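Local coordinates for adenylate cyclase-like protein (Chlamydia trachomatis, PDB 4QO6) that builds part of the inner-membrane ring of the chlamydial type III secretion system, the chain here being three domains of its extended periplasmic region, at residues A[15-18]-A[19-22]; A[76-79]-A[80-84]. All coordinates share one frame; numbering follows the deposited sequence.

Interaction 1: residues A[15-18]-A[19-22]; sequences IEHV and IQQF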
loop_
_atom_site.group_PDB
_atom_site.type_symbol
_atom_site.label_atom_id
_atom_site.label_comp_id
_atom_site.label_asym_id
_atom_site.label_seq_id
_atom_site.Cartn_x
_atom_site.Cartn_y
_atom_site.Cartn_z
ATOM N N ILE A 15 30.402 -3.417 -20.976
ATOM C CA ILE A 15 29.734 -2.721 -19.863
ATOM C C ILE A 15 28.195 -2.911 -19.883
ATOM O O ILE A 15 27.604 -3.304 -18.877
ATOM C CB ILE A 15 30.054 -1.200 -19.842
ATOM C CG1 ILE A 15 31.567 -0.956 -19.734
ATOM C CG2 ILE A 15 29.373 -0.532 -18.641
ATOM C CD1 ILE A 15 31.943 0.450 -20.156
ATOM N N GLU A 16 27.574 -2.704 -21.028
ATOM C CA GLU A 16 26.116 -2.942 -21.150
ATOM C C GLU A 16 25.663 -4.337 -20.758
ATOM O O GLU A 16 24.573 -4.494 -20.187
ATOM C CB GLU A 16 25.611 -2.668 -22.570
ATOM C CG GLU A 16 25.562 -1.196 -22.910
ATOM C CD GLU A 16 25.235 -0.917 -24.373
ATOM O OE1 GLU A 16 24.913 -1.856 -25.159
ATOM O OE2 GLU A 16 25.331 0.270 -24.734
ATOM N N HIS A 17 26.470 -5.352 -21.080
ATOM C CA HIS A 17 26.072 -6.745 -20.795
ATOM C C HIS A 17 25.908 -6.887 -19.270
ATOM O O HIS A 17 25.034 -7.579 -18.741
ATOM C CB HIS A 17 27.128 -7.717 -21.335
ATOM C CG HIS A 17 26.922 -9.136 -20.906
ATOM N ND1 HIS A 17 25.951 -9.945 -21.460
ATOM C CD2 HIS A 17 27.592 -9.904 -20.009
ATOM C CE1 HIS A 17 26.000 -11.137 -20.891
ATOM N NE2 HIS A 17 26.996 -11.144 -20.017
ATOM N N VAL A 18 26.772 -6.197 -18.562
ATOM C CA VAL A 18 26.695 -6.171 -17.123
ATOM C C VAL A 18 25.511 -5.287 -16.723
ATOM O O VAL A 18 24.544 -5.766 -16.144
ATOM C CB VAL A 18 28.001 -5.698 -16.513
ATOM C CG1 VAL A 18 27.927 -5.793 -15.004
ATOM C CG2 VAL A 18 29.178 -6.550 -16.957
ATOM N N ILE A 19 25.558 -3.997 -17.032
ATOM C CA ILE A 19 24.642 -3.072 -16.347
ATOM C C ILE A 19 23.157 -3.289 -16.720
ATOM O O ILE A 19 22.277 -3.059 -15.885
ATOM C CB ILE A 19 25.076 -1.609 -16.485
ATOM C CG1 ILE A 19 24.945 -1.122 -17.917
ATOM C CG2 ILE A 19 26.496 -1.423 -15.972
ATOM C CD1 ILE A 19 24.504 0.309 -17.942
ATOM N N GLN A 20 22.897 -3.894 -17.900
ATOM C CA GLN A 20 21.521 -4.274 -18.363
ATOM C C GLN A 20 20.800 -5.188 -17.408
ATOM O O GLN A 20 19.565 -5.216 -17.369
ATOM C CB GLN A 20 21.545 -4.975 -19.730
ATOM C CG GLN A 20 22.078 -6.409 -19.718
ATOM C CD GLN A 20 21.801 -7.175 -21.032
ATOM O OE1 GLN A 20 22.626 -7.152 -21.950
ATOM N NE2 GLN A 20 20.623 -7.834 -21.123
ATOM N N GLN A 21 21.566 -5.940 -16.624
ATOM C CA GLN A 21 20.965 -6.804 -15.621
ATOM C C GLN A 21 20.423 -6.085 -14.389
ATOM O O GLN A 21 19.805 -6.724 -13.524
ATOM C CB GLN A 21 21.966 -7.885 -15.221
ATOM C CG GLN A 21 22.497 -8.669 -16.467
ATOM C CD GLN A 21 23.636 -9.602 -16.102
ATOM O OE1 GLN A 21 23.497 -10.395 -15.140
ATOM N NE2 GLN A 21 24.788 -9.498 -16.820
ATOM N N PHE A 22 20.694 -4.778 -14.285
ATOM C CA PHE A 22 20.365 -3.949 -13.121
ATOM C C PHE A 22 19.604 -2.775 -13.697
ATOM O O PHE A 22 20.164 -1.773 -14.152
ATOM C CB PHE A 22 21.656 -3.564 -12.472
ATOM C CG PHE A 22 22.472 -4.765 -11.991
ATOM C CD1 PHE A 22 22.180 -5.394 -10.782
ATOM C CD2 PHE A 22 23.527 -5.232 -12.714
ATOM C CE1 PHE A 22 22.932 -6.480 -10.344
ATOM C CE2 PHE A 22 24.280 -6.331 -12.288
ATOM C CZ PHE A 22 23.989 -6.952 -11.110
HETATM O O HOH W 1 23.748 -9.165 -23.073
#

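Interaction 2: residues A[76-79]-A[80-84]; sequences QEMN and ILLSK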
loop_
_atom_site.group_PDB
_atom_site.type_symbol
_atom_site.label_atom_id
_atom_site.label_comp_id
_atom_site.label_asym_id
_atom_site.label_seq_id
_atom_site.Cartn_x
_atom_site.Cartn_y
_atom_site.Cartn_z
ATOM N N GLN A 76 13.952 0.838 4.510
ATOM C CA GLN A 76 14.066 0.415 5.905
ATOM C C GLN A 76 14.289 1.657 6.849
ATOM O O GLN A 76 13.743 1.715 7.938
ATOM C CB GLN A 76 15.211 -0.568 6.086
ATOM C CG GLN A 76 14.840 -1.987 5.660
ATOM C CD GLN A 76 16.025 -2.935 5.765
ATOM O OE1 GLN A 76 17.194 -2.494 5.772
ATOM N NE2 GLN A 76 15.739 -4.260 5.770
ATOM N N GLU A 77 15.172 2.553 6.424
ATOM C CA GLU A 77 15.445 3.796 7.117
ATOM C C GLU A 77 14.122 4.556 7.289
ATOM O O GLU A 77 13.777 4.913 8.367
ATOM C CB GLU A 77 16.477 4.618 6.338
ATOM C CG GLU A 77 16.720 6.031 6.878
ATOM C CD GLU A 77 16.737 7.145 5.809
ATOM O OE1 GLU A 77 17.429 6.997 4.754
ATOM O OE2 GLU A 77 16.056 8.199 6.030
ATOM N N MET A 78 13.355 4.735 6.240
ATOM C CA MET A 78 12.097 5.474 6.324
ATOM C C MET A 78 11.091 4.814 7.287
ATOM O O MET A 78 10.399 5.502 8.028
ATOM C CB MET A 78 11.506 5.665 4.889
ATOM C CG MET A 78 10.311 6.645 4.719
ATOM S SD MET A 78 10.437 8.450 5.221
ATOM C CE MET A 78 12.175 8.752 5.003
ATOM N N ASN A 79 11.039 3.475 7.293
ATOM C CA ASN A 79 10.151 2.729 8.172
ATOM C C ASN A 79 10.541 2.913 9.582
ATOM O O ASN A 79 9.667 2.909 10.442
ATOM C CB ASN A 79 10.157 1.209 7.865
ATOM C CG ASN A 79 9.437 0.900 6.582
ATOM O OD1 ASN A 79 8.691 1.758 6.095
ATOM N ND2 ASN A 79 9.679 -0.321 5.981
ATOM N N ILE A 80 11.850 3.036 9.840
ATOM C CA ILE A 80 12.303 3.336 11.207
ATOM C C ILE A 80 11.742 4.733 11.609
ATOM O O ILE A 80 11.236 4.886 12.722
ATOM C CB ILE A 80 13.837 3.242 11.364
ATOM C CG1 ILE A 80 14.312 1.796 11.301
ATOM C CG2 ILE A 80 14.301 3.869 12.662
ATOM C CD1 ILE A 80 15.836 1.656 11.203
ATOM N N LEU A 81 11.776 5.732 10.716
ATOM C CA LEU A 81 11.279 7.081 11.103
ATOM C C LEU A 81 9.793 7.070 11.342
ATOM O O LEU A 81 9.310 7.748 12.233
ATOM C CB LEU A 81 11.551 8.136 10.052
ATOM C CG LEU A 81 13.022 8.402 9.764
ATOM C CD1 LEU A 81 13.185 9.416 8.625
ATOM C CD2 LEU A 81 13.703 8.860 11.056
ATOM N N LEU A 82 9.057 6.357 10.500
ATOM C CA LEU A 82 7.609 6.368 10.612
ATOM C C LEU A 82 7.157 5.675 11.906
ATOM O O LEU A 82 6.188 6.114 12.527
ATOM C CB LEU A 82 6.981 5.711 9.418
ATOM C CG LEU A 82 7.145 6.428 8.079
ATOM C CD1 LEU A 82 6.882 5.425 6.964
ATOM C CD2 LEU A 82 6.214 7.637 7.982
ATOM N N SER A 83 7.912 4.642 12.306
ATOM C CA SER A 83 7.648 3.772 13.469
ATOM C C SER A 83 7.681 4.566 14.754
ATOM O O SER A 83 7.007 4.244 15.656
ATOM C CB SER A 83 8.710 2.646 13.582
ATOM O OG SER A 83 10.003 3.084 14.158
ATOM N N LYS A 84 8.534 5.574 14.818
ATOM C CA LYS A 84 8.700 6.455 15.963
ATOM C C LYS A 84 7.703 7.593 15.997
ATOM O O LYS A 84 7.702 8.388 16.916
ATOM C CB LYS A 84 10.097 7.064 15.881
ATOM C CG LYS A 84 11.165 6.067 16.277
ATOM C CD LYS A 84 12.587 6.514 15.990
ATOM C CE LYS A 84 13.568 5.511 16.610
ATOM N NZ LYS A 84 13.139 4.066 16.530
#

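Interaction 1: residues A[15-18]-A[19-22]
Gln21 and His17 meet where helix 10-19 runs out into a type I beta turn spanning Ile19 to Phe22. The Gln21 amide folds back along the helix end and NE2 donates to the His17 carbonyl O at 2.7 Å, almost straight (172°) and in the amide's own plane. A glutamine suits this spot because its extended chain can reach back to a carbonyl of the last turn. The same NE2 lies over one face of the His17 ring, offset toward its rim. Backbone bonds continue the helix through Ile19 N to Ile15 O and Gln20 N to Glu16 O, then tighten as Gln21 N turns to Val18 O (3.0 Å). On the inner side Ile15 CG2 meets Ile19 CG2 at 4.0 Å; both isoleucines rest on Phe27 of strand 26-30, while Val18 and Phe22 face helix 45-56, so apolar side chains seat the end of helix 10-19 on its buried side. Outside, Gln20 CG sits between its own N and carbonyl carbon (chi1 73°), which brings OE1 near the imidazole. A water bridges the two, donating to Gln20 OE1 at 2.6 Å and lying 2.8 Å from His17 ND1, in the ring plane.

Interaction 2: residues A[76-79]-A[80-84]
Met78 and Leu81 cross at a slant near the end of helix 71-83, with the methionine methyl CE 3.8 Å from Leu81 CD1. Met78 sends CG anti to its backbone N (chi1 -169°) and then bends at both following torsions, so the thioether curls and CE is brought to the leucine one turn on. A flexible, unbranched methionine is well suited to such a bent course. Glu77 also runs alongside Leu81 and points the same way; its OE2 comes within 4.1 Å of the same CD1, so one leucine methyl is touched by an apolar methyl and by a carboxylate oxygen at the exposed border.

Leu82, the next residue round, turns back over the Met78 carbonyl, its CG 3.4 Å from Met78 O, and brings CD1 to 4.2 Å from OD1 of Asn79, whose side chain it crosses. That oxygen has a stronger partner: it accepts a hydrogen bond from the backbone N of Met93, an apt use of a short amide beside a strand edge.

Beneath these side chains run regular i to i+4 bonds, among them Leu82 N to Met78 O at 2.9 Å, with the donor in the carbonyl plane. At the final turn Ser83 OG donates to Ile80 O at 2.6 Å, a small hydroxyl folding back onto its own helix; Asn79 O, besides taking Ser83 N, is hydrogen-bonded to a PEG molecule probably left from crystallisation.

In the PD2 domain the buried side of this helix is covered by helix 110-123, strand 92-95 and nearby loops: Leu81 and Leu82 pack on Tyr119, Leu82 also meets Phe88 and Ile91, Met78 reaches both Leu120 and Met93, and Asn79 lies against Ser92 and Gln94 of the strand.

Overall arrangement
Interactions 1 and 2 are both helix-end contacts, but they belong to successive periplasmic domains and do not touch: their centres lie 32 Å apart and their nearest atoms about 18 Å, as fits an elongated chain. Interaction 1 is about half buried, whereas in interaction 2 only Met78 and Leu82 are buried. In 15-22 isoleucines, a valine and a phenylalanine form the buried side, and glutamine, histidine and water bind the exposed one; in 76-84 Leu81 lies at the border. Both set one face of a helix against a strand and another helix. Polar side chains work differently: in interaction 1 they tie the helix end to itself, whereas in interaction 2 an asparagine also ties the helix to a strand.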